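Local coordinates for cytochrome P450 RhF (Acinetobacter radioresistens, PDB 6RO8), which is the heme domain of a self-sufficient class VII cytochrome P450, a heme-thiolate protein with peroxygenase activity that probably acts as a monooxygenase, at residues A[220-232]-A[257-269]. Numbering follows the deposited sequence.
Sequences FWEYSGRVLEKMK and DNYLHSMMMAIMV
Trp221 O is gripped by two N-H groups: Gly225 N, its own helical partner one turn on, and His261 NE2 from the other helix, 2.9 Å away and nearly straight at 169°. The two donors reach this oxygen from opposite faces of the carbonyl plane. In the cytochrome P450 fold this is where the helix of 220-232, which corresponds to the G helix, crosses the first half of the long central helix, 257-269, before the latter reaches the heme; the axes come within 8.9 Å at 114°. His261 is the knob in a hole made by Trp221, Ser224, Gly225 and Leu228, and its imidazole lies against the backbone at Gly225. The oxygen it bonds lies in the imidazole plane, while the same imidazole stacks face to face on the six-membered ring of Trp221, centroids 3.6 Å apart, so bond and stack together fix its rotation. The indole edge meets Met265 CE and Ser262 OG, the latter hydrogen-bonded to Asn110, and Tyr107 packs edge-to-face against the same indole.

One turn farther along helix 257-269, Met265 covers a face of Phe220. With CG opposite the backbone N (chi1 -155°), it sets that methylene over the ring centre, a CH-pi contact, and SD follows over the same face as a Met-aromatic contact. Met268 CE and Val269 CG2 close on the ring edge, and Phe193 stacks with the ring from helix 187-202. Towards the other end, Met264 bends its chain to bring CE against Val227 CG1, while Leu228 CD2 rests on Leu260 CB at 3.6 Å. Beyond this apolar patch a salt bridge finishes the crossing: Lys232 NZ meets the syn side of Asp257 OD1 at 2.9 Å, tilted out of the carboxylate plane.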
ATOM      1  N   PHE A 220      16.042  -5.092 -10.293  1.00 89.37           N
ATOM      2  CA  PHE A 220      14.856  -4.252 -10.439  1.00 91.08           C
ATOM      3  C   PHE A 220      15.220  -2.853 -10.935  1.00 88.22           C
ATOM      4  O   PHE A 220      14.619  -2.342 -11.882  1.00 97.94           O
ATOM      5  CB  PHE A 220      14.125  -4.184  -9.091  1.00 87.72           C
ATOM      6  CG  PHE A 220      12.695  -3.732  -9.181  1.00 89.02           C
ATOM      7  CD1 PHE A 220      12.092  -3.502 -10.411  1.00 89.24           C
ATOM      8  CD2 PHE A 220      11.956  -3.524  -8.019  1.00 85.71           C
ATOM      9  CE1 PHE A 220      10.780  -3.084 -10.477  1.00 85.51           C
ATOM     10  CE2 PHE A 220      10.657  -3.118  -8.081  1.00 82.65           C
ATOM     11  CZ  PHE A 220      10.066  -2.894  -9.313  1.00 89.06           C
ATOM     12  N   TRP A 221      16.202  -2.219 -10.300  1.00 80.22           N
ATOM     13  CA  TRP A 221      16.668  -0.916 -10.759  1.00 85.50           C
ATOM     14  C   TRP A 221      17.157  -0.988 -12.199  1.00 90.20           C
ATOM     15  O   TRP A 221      16.787  -0.158 -13.038  1.00 83.91           O
ATOM     16  CB  TRP A 221      17.786  -0.406  -9.844  1.00 84.68           C
ATOM     17  CG  TRP A 221      18.267   0.964 -10.203  1.00 86.22           C
ATOM     18  CD1 TRP A 221      19.404   1.285 -10.888  1.00 87.48           C
ATOM     19  CD2 TRP A 221      17.619   2.203  -9.899  1.00 88.08           C
ATOM     20  NE1 TRP A 221      19.502   2.649 -11.029  1.00 88.75           N
ATOM     21  CE2 TRP A 221      18.420   3.236 -10.431  1.00 85.59           C
ATOM     22  CE3 TRP A 221      16.443   2.539  -9.229  1.00 92.17           C
ATOM     23  CZ2 TRP A 221      18.079   4.579 -10.316  1.00 80.19           C
ATOM     24  CZ3 TRP A 221      16.103   3.874  -9.118  1.00 94.68           C
ATOM     25  CH2 TRP A 221      16.920   4.878  -9.659  1.00 88.90           C
ATOM     26  N   GLU A 222      18.002  -1.974 -12.501  1.00 87.42           N
ATOM     27  CA  GLU A 222      18.515  -2.116 -13.854  1.00 89.54           C
ATOM     28  C   GLU A 222      17.394  -2.354 -14.849  1.00 94.04           C
ATOM     29  O   GLU A 222      17.385  -1.757 -15.932  1.00 97.60           O
ATOM     30  CB  GLU A 222      19.515  -3.257 -13.908  1.00 89.43           C
ATOM     31  CG  GLU A 222      20.292  -3.314 -15.184  1.00 88.68           C
ATOM     32  CD  GLU A 222      21.449  -4.268 -15.069  1.00107.59           C
ATOM     33  OE1 GLU A 222      21.214  -5.407 -14.613  1.00113.79           O
ATOM     34  OE2 GLU A 222      22.588  -3.885 -15.421  1.00111.39           O
ATOM     35  N   TYR A 223      16.440  -3.219 -14.498  1.00 98.58           N
ATOM     36  CA  TYR A 223      15.305  -3.483 -15.378  1.00102.85           C
ATOM     37  C   TYR A 223      14.556  -2.194 -15.725  1.00101.89           C
ATOM     38  O   TYR A 223      14.331  -1.891 -16.904  1.00101.08           O
ATOM     39  CB  TYR A 223      14.357  -4.500 -14.729  1.00 98.16           C
ATOM     40  CG  TYR A 223      13.117  -4.779 -15.559  1.00102.58           C
ATOM     41  CD1 TYR A 223      13.163  -5.648 -16.651  1.00107.02           C
ATOM     42  CD2 TYR A 223      11.902  -4.170 -15.254  1.00103.63           C
ATOM     43  CE1 TYR A 223      12.036  -5.905 -17.413  1.00109.82           C
ATOM     44  CE2 TYR A 223      10.761  -4.419 -16.018  1.00106.61           C
ATOM     45  CZ  TYR A 223      10.840  -5.285 -17.095  1.00106.64           C
ATOM     46  OH  TYR A 223       9.729  -5.546 -17.858  1.00 97.02           O
ATOM     47  N   SER A 224      14.158  -1.424 -14.701  1.00 91.49           N
ATOM     48  CA  SER A 224      13.443  -0.161 -14.853  1.00 94.95           C
ATOM     49  C   SER A 224      14.242   0.787 -15.729  1.00 92.43           C
ATOM     50  O   SER A 224      13.664   1.550 -16.518  1.00 92.99           O
ATOM     51  CB  SER A 224      13.135   0.443 -13.471  1.00 88.76           C
ATOM     52  OG  SER A 224      14.175   0.142 -12.555  1.00111.76           O
ATOM     53  N   GLY A 225      15.570   0.724 -15.635  1.00 90.29           N
ATOM     54  CA  GLY A 225      16.388   1.510 -16.538  1.00 93.25           C
ATOM     55  C   GLY A 225      16.167   1.158 -17.995  1.00 93.32           C
ATOM     56  O   GLY A 225      15.875   2.034 -18.807  1.00 88.42           O
ATOM     57  N   ARG A 226      16.336  -0.124 -18.343  1.00112.21           N
ATOM     58  CA  ARG A 226      16.140  -0.576 -19.716  1.00116.46           C
ATOM     59  C   ARG A 226      14.736  -0.216 -20.222  1.00115.89           C
ATOM     60  O   ARG A 226      14.565   0.227 -21.369  1.00118.47           O
ATOM     61  CB  ARG A 226      16.405  -2.098 -19.799  1.00123.36           C
ATOM     62  CG  ARG A 226      16.334  -2.715 -21.224  1.00144.37           C
ATOM     63  CD  ARG A 226      16.060  -4.243 -21.232  1.00147.79           C
ATOM     64  NE  ARG A 226      14.712  -4.606 -20.779  1.00145.88           N
ATOM     65  CZ  ARG A 226      14.010  -5.641 -21.232  1.00144.20           C
ATOM     66  NH1 ARG A 226      14.504  -6.405 -22.218  1.00145.50           N
ATOM     67  NH2 ARG A 226      12.785  -5.879 -20.755  1.00138.22           N
ATOM     68  N   VAL A 227      13.726  -0.361 -19.362  1.00103.70           N
ATOM     69  CA  VAL A 227      12.352  -0.035 -19.742  1.00101.06           C
ATOM     70  C   VAL A 227      12.228   1.447 -20.071  1.00106.77           C
ATOM     71  O   VAL A 227      11.762   1.830 -21.151  1.00102.38           O
ATOM     72  CB  VAL A 227      11.373  -0.433 -18.621  1.00 88.48           C
ATOM     73  CG1 VAL A 227       9.954  -0.048 -18.994  1.00 85.76           C
ATOM     74  CG2 VAL A 227      11.453  -1.917 -18.336  1.00 89.22           C
ATOM     75  N   LEU A 228      12.616   2.298 -19.117  1.00106.19           N
ATOM     76  CA  LEU A 228      12.531   3.741 -19.295  1.00105.10           C
ATOM     77  C   LEU A 228      13.291   4.195 -20.526  1.00111.89           C
ATOM     78  O   LEU A 228      12.928   5.211 -21.130  1.00108.94           O
ATOM     79  CB  LEU A 228      13.070   4.445 -18.046  1.00 99.31           C
ATOM     80  CG  LEU A 228      13.085   5.970 -18.070  1.00 96.71           C
ATOM     81  CD1 LEU A 228      11.666   6.479 -18.138  1.00102.38           C
ATOM     82  CD2 LEU A 228      13.790   6.538 -16.857  1.00 94.24           C
ATOM     83  N   GLU A 229      14.326   3.448 -20.913  1.00115.63           N
ATOM     84  CA  GLU A 229      15.111   3.808 -22.083  1.00117.52           C
ATOM     85  C   GLU A 229      14.345   3.513 -23.356  1.00113.65           C
ATOM     86  O   GLU A 229      14.335   4.333 -24.282  1.00121.78           O
ATOM     87  CB  GLU A 229      16.447   3.065 -22.064  1.00129.47           C
ATOM     88  CG  GLU A 229      17.551   3.734 -22.875  1.00143.18           C
ATOM     89  CD  GLU A 229      17.636   5.238 -22.642  1.00152.41           C
ATOM     90  OE1 GLU A 229      17.464   5.675 -21.478  1.00152.85           O
ATOM     91  OE2 GLU A 229      17.876   5.982 -23.621  1.00155.12           O
ATOM     92  N   LYS A 230      13.690   2.352 -23.419  1.00107.78           N
ATOM     93  CA  LYS A 230      12.889   2.014 -24.591  1.00107.84           C
ATOM     94  C   LYS A 230      11.687   2.938 -24.727  1.00109.67           C
ATOM     95  O   LYS A 230      11.364   3.394 -25.832  1.00117.24           O
ATOM     96  CB  LYS A 230      12.436   0.558 -24.517  1.00110.02           C
ATOM     97  CG  LYS A 230      13.556  -0.423 -24.231  1.00117.71           C
ATOM     98  CD  LYS A 230      13.201  -1.837 -24.673  1.00124.47           C
ATOM     99  CE  LYS A 230      13.990  -2.878 -23.894  1.00125.28           C
ATOM    100  NZ  LYS A 230      13.609  -4.275 -24.236  1.00130.37           N
ATOM    101  N   MET A 231      11.000   3.211 -23.620  1.00109.81           N
ATOM    102  CA  MET A 231       9.863   4.120 -23.687  1.00112.23           C
ATOM    103  C   MET A 231      10.313   5.515 -24.105  1.00107.48           C
ATOM    104  O   MET A 231       9.644   6.176 -24.915  1.00 95.92           O
ATOM    105  CB  MET A 231       9.136   4.143 -22.341  1.00 97.42           C
ATOM    106  CG  MET A 231       8.544   2.789 -21.965  1.00101.74           C
ATOM    107  SD  MET A 231       7.678   2.764 -20.379  1.00109.04           S
ATOM    108  CE  MET A 231       7.724   4.506 -20.008  1.00113.70           C
ATOM    109  N   LYS A 232      11.458   5.967 -23.575  1.00 97.67           N
ATOM    110  CA  LYS A 232      12.031   7.241 -23.995  1.00102.55           C
ATOM    111  C   LYS A 232      12.129   7.313 -25.511  1.00110.79           C
ATOM    112  O   LYS A 232      11.947   8.381 -26.108  1.00106.03           O
ATOM    113  CB  LYS A 232      13.417   7.425 -23.366  1.00101.96           C
ATOM    114  CG  LYS A 232      13.473   8.421 -22.222  1.00102.49           C
ATOM    115  CD  LYS A 232      14.704   8.169 -21.359  1.00107.30           C
ATOM    116  CE  LYS A 232      15.023   9.348 -20.439  1.00104.74           C
ATOM    117  NZ  LYS A 232      15.967   8.986 -19.349  1.00 97.53           N
ATOM    118  N   ASP A 257      15.356  13.534 -14.485  1.00105.94           N
ATOM    119  CA  ASP A 257      15.709  12.236 -15.039  1.00118.18           C
ATOM    120  C   ASP A 257      15.810  11.182 -13.948  1.00115.26           C
ATOM    121  O   ASP A 257      15.382  10.039 -14.146  1.00112.23           O
ATOM    122  CB  ASP A 257      17.015  12.324 -15.826  1.00132.89           C
ATOM    123  CG  ASP A 257      17.164  11.193 -16.834  1.00141.94           C
ATOM    124  OD1 ASP A 257      16.443  10.169 -16.723  1.00137.99           O
ATOM    125  OD2 ASP A 257      18.002  11.332 -17.749  1.00149.45           O
ATOM    126  N   ASN A 258      16.374  11.535 -12.791  1.00117.28           N
ATOM    127  CA  ASN A 258      16.387  10.583 -11.684  1.00103.72           C
ATOM    128  C   ASN A 258      14.978  10.283 -11.213  1.00 94.30           C
ATOM    129  O   ASN A 258      14.658   9.136 -10.877  1.00 86.30           O
ATOM    130  CB  ASN A 258      17.198  11.098 -10.504  1.00 93.76           C
ATOM    131  CG  ASN A 258      17.098  10.167  -9.314  1.00 94.79           C
ATOM    132  OD1 ASN A 258      16.211  10.317  -8.450  1.00 98.55           O
ATOM    133  ND2 ASN A 258      17.984   9.183  -9.270  1.00 87.22           N
ATOM    134  N   TYR A 259      14.126  11.307 -11.151  1.00 99.34           N
ATOM    135  CA  TYR A 259      12.740  11.046 -10.797  1.00 90.10           C
ATOM    136  C   TYR A 259      12.130  10.044 -11.762  1.00 86.39           C
ATOM    137  O   TYR A 259      11.359   9.172 -11.354  1.00 93.40           O
ATOM    138  CB  TYR A 259      11.916  12.331 -10.777  1.00 80.83           C
ATOM    139  CG  TYR A 259      10.448  12.007 -10.817  1.00 87.83           C
ATOM    140  CD1 TYR A 259       9.778  11.591  -9.668  1.00 82.09           C
ATOM    141  CD2 TYR A 259       9.740  12.053 -12.017  1.00 82.05           C
ATOM    142  CE1 TYR A 259       8.436  11.268  -9.712  1.00 80.79           C
ATOM    143  CE2 TYR A 259       8.420  11.726 -12.076  1.00 80.69           C
ATOM    144  CZ  TYR A 259       7.761  11.335 -10.929  1.00 83.27           C
ATOM    145  OH  TYR A 259       6.430  11.015 -11.027  1.00 79.09           O
ATOM    146  N   LEU A 260      12.467  10.146 -13.047  1.00 86.16           N
ATOM    147  CA  LEU A 260      11.931   9.191 -14.011  1.00 89.82           C
ATOM    148  C   LEU A 260      12.351   7.776 -13.657  1.00 86.54           C
ATOM    149  O   LEU A 260      11.516   6.864 -13.592  1.00 81.61           O
ATOM    150  CB  LEU A 260      12.384   9.556 -15.424  1.00 96.56           C
ATOM    151  CG  LEU A 260      11.516  10.571 -16.168  1.00109.76           C
ATOM    152  CD1 LEU A 260      11.393  11.887 -15.409  1.00121.31           C
ATOM    153  CD2 LEU A 260      12.082  10.797 -17.569  1.00108.80           C
ATOM    154  N   HIS A 261      13.636   7.582 -13.386  1.00 89.68           N
ATOM    155  CA  HIS A 261      14.123   6.246 -13.089  1.00 89.19           C
ATOM    156  C   HIS A 261      13.620   5.773 -11.733  1.00 85.68           C
ATOM    157  O   HIS A 261      13.201   4.616 -11.591  1.00 85.96           O
ATOM    158  CB  HIS A 261      15.648   6.244 -13.150  1.00 95.87           C
ATOM    159  CG  HIS A 261      16.249   4.879 -13.229  1.00 95.38           C
ATOM    160  ND1 HIS A 261      17.560   4.667 -13.600  1.00 95.94           N
ATOM    161  CD2 HIS A 261      15.724   3.658 -12.977  1.00 93.86           C
ATOM    162  CE1 HIS A 261      17.815   3.372 -13.570  1.00 93.96           C
ATOM    163  NE2 HIS A 261      16.718   2.737 -13.194  1.00 93.69           N
ATOM    164  N   SER A 262      13.631   6.659 -10.734  1.00 81.28           N
ATOM    165  CA  SER A 262      13.151   6.284  -9.408  1.00 81.50           C
ATOM    166  C   SER A 262      11.652   5.980  -9.429  1.00 85.12           C
ATOM    167  O   SER A 262      11.207   4.962  -8.879  1.00 80.97           O
ATOM    168  CB  SER A 262      13.484   7.390  -8.400  1.00 82.75           C
ATOM    169  OG  SER A 262      14.900   7.560  -8.260  1.00 84.49           O
ATOM    170  N   MET A 263      10.857   6.839 -10.077  1.00 84.15           N
ATOM    171  CA  MET A 263       9.419   6.598 -10.118  1.00 80.95           C
ATOM    172  C   MET A 263       9.101   5.322 -10.887  1.00 74.92           C
ATOM    173  O   MET A 263       8.224   4.554 -10.485  1.00 72.78           O
ATOM    174  CB  MET A 263       8.685   7.804 -10.718  1.00 83.27           C
ATOM    175  CG  MET A 263       7.147   7.712 -10.664  1.00 88.35           C
ATOM    176  SD  MET A 263       6.506   7.579  -8.976  1.00 93.32           S
ATOM    177  CE  MET A 263       5.137   8.719  -9.012  1.00 89.45           C
ATOM    178  N   MET A 264       9.814   5.070 -11.986  1.00 79.69           N
ATOM    179  CA  MET A 264       9.614   3.828 -12.725  1.00 79.33           C
ATOM    180  C   MET A 264       9.590   2.641 -11.771  1.00 77.25           C
ATOM    181  O   MET A 264       8.611   1.891 -11.716  1.00 77.54           O
ATOM    182  CB  MET A 264      10.718   3.642 -13.771  1.00 86.93           C
ATOM    183  CG  MET A 264      10.342   4.058 -15.181  1.00108.28           C
ATOM    184  SD  MET A 264       8.898   3.210 -15.867  1.00103.41           S
ATOM    185  CE  MET A 264       9.546   1.565 -16.021  1.00101.19           C
ATOM    186  N   MET A 265      10.655   2.478 -10.979  1.00 83.17           N
ATOM    187  CA  MET A 265      10.750   1.312 -10.107  1.00 82.12           C
ATOM    188  C   MET A 265       9.739   1.360  -8.979  1.00 78.18           C
ATOM    189  O   MET A 265       9.087   0.352  -8.685  1.00 77.65           O
ATOM    190  CB  MET A 265      12.153   1.178  -9.527  1.00 84.15           C
ATOM    191  CG  MET A 265      12.469  -0.249  -9.160  1.00 95.56           C
ATOM    192  SD  MET A 265      13.997  -0.430  -8.204  1.00 94.74           S
ATOM    193  CE  MET A 265      13.859   0.918  -7.068  1.00 93.61           C
ATOM    194  N   ALA A 266       9.591   2.516  -8.341  1.00 72.86           N
ATOM    195  CA  ALA A 266       8.657   2.608  -7.231  1.00 71.15           C
ATOM    196  C   ALA A 266       7.219   2.398  -7.708  1.00 80.71           C
ATOM    197  O   ALA A 266       6.455   1.618  -7.119  1.00 72.65           O
ATOM    198  CB  ALA A 266       8.819   3.960  -6.535  1.00 64.41           C
ATOM    199  N   ILE A 267       6.845   3.055  -8.811  1.00 80.71           N
ATOM    200  CA  ILE A 267       5.456   2.999  -9.252  1.00 84.84           C
ATOM    201  C   ILE A 267       5.109   1.612  -9.794  1.00 84.45           C
ATOM    202  O   ILE A 267       3.943   1.197  -9.748  1.00 75.86           O
ATOM    203  CB  ILE A 267       5.154   4.125 -10.270  1.00 76.88           C
ATOM    204  CG1 ILE A 267       3.683   4.531 -10.161  1.00 85.90           C
ATOM    205  CG2 ILE A 267       5.505   3.708 -11.699  1.00 65.65           C
ATOM    206  CD1 ILE A 267       3.241   4.820  -8.732  1.00 90.47           C
ATOM    207  N   MET A 268       6.108   0.852 -10.264  1.00 83.81           N
ATOM    208  CA  MET A 268       5.845  -0.496 -10.757  1.00 79.46           C
ATOM    209  C   MET A 268       5.583  -1.495  -9.659  1.00 84.18           C
ATOM    210  O   MET A 268       5.306  -2.658  -9.972  1.00 90.59           O
ATOM    211  CB  MET A 268       6.991  -0.994 -11.619  1.00 79.50           C
ATOM    212  CG  MET A 268       6.930  -0.404 -12.993  1.00 98.60           C
ATOM    213  SD  MET A 268       8.198  -1.102 -14.056  1.00119.84           S
ATOM    214  CE  MET A 268       8.426  -2.702 -13.316  1.00119.27           C
ATOM    215  N   VAL A 269       5.687  -1.088  -8.398  1.00 84.27           N
ATOM    216  CA  VAL A 269       5.162  -1.853  -7.287  1.00 75.25           C
ATOM    217  C   VAL A 269       3.891  -1.220  -6.736  1.00 75.86           C
ATOM    218  O   VAL A 269       2.903  -1.918  -6.486  1.00 79.36           O
ATOM    219  CB  VAL A 269       6.238  -2.003  -6.188  1.00 81.56           C
ATOM    220  CG1 VAL A 269       5.662  -2.635  -4.903  1.00 54.02           C
ATOM    221  CG2 VAL A 269       7.443  -2.803  -6.734  1.00 73.79           C
TER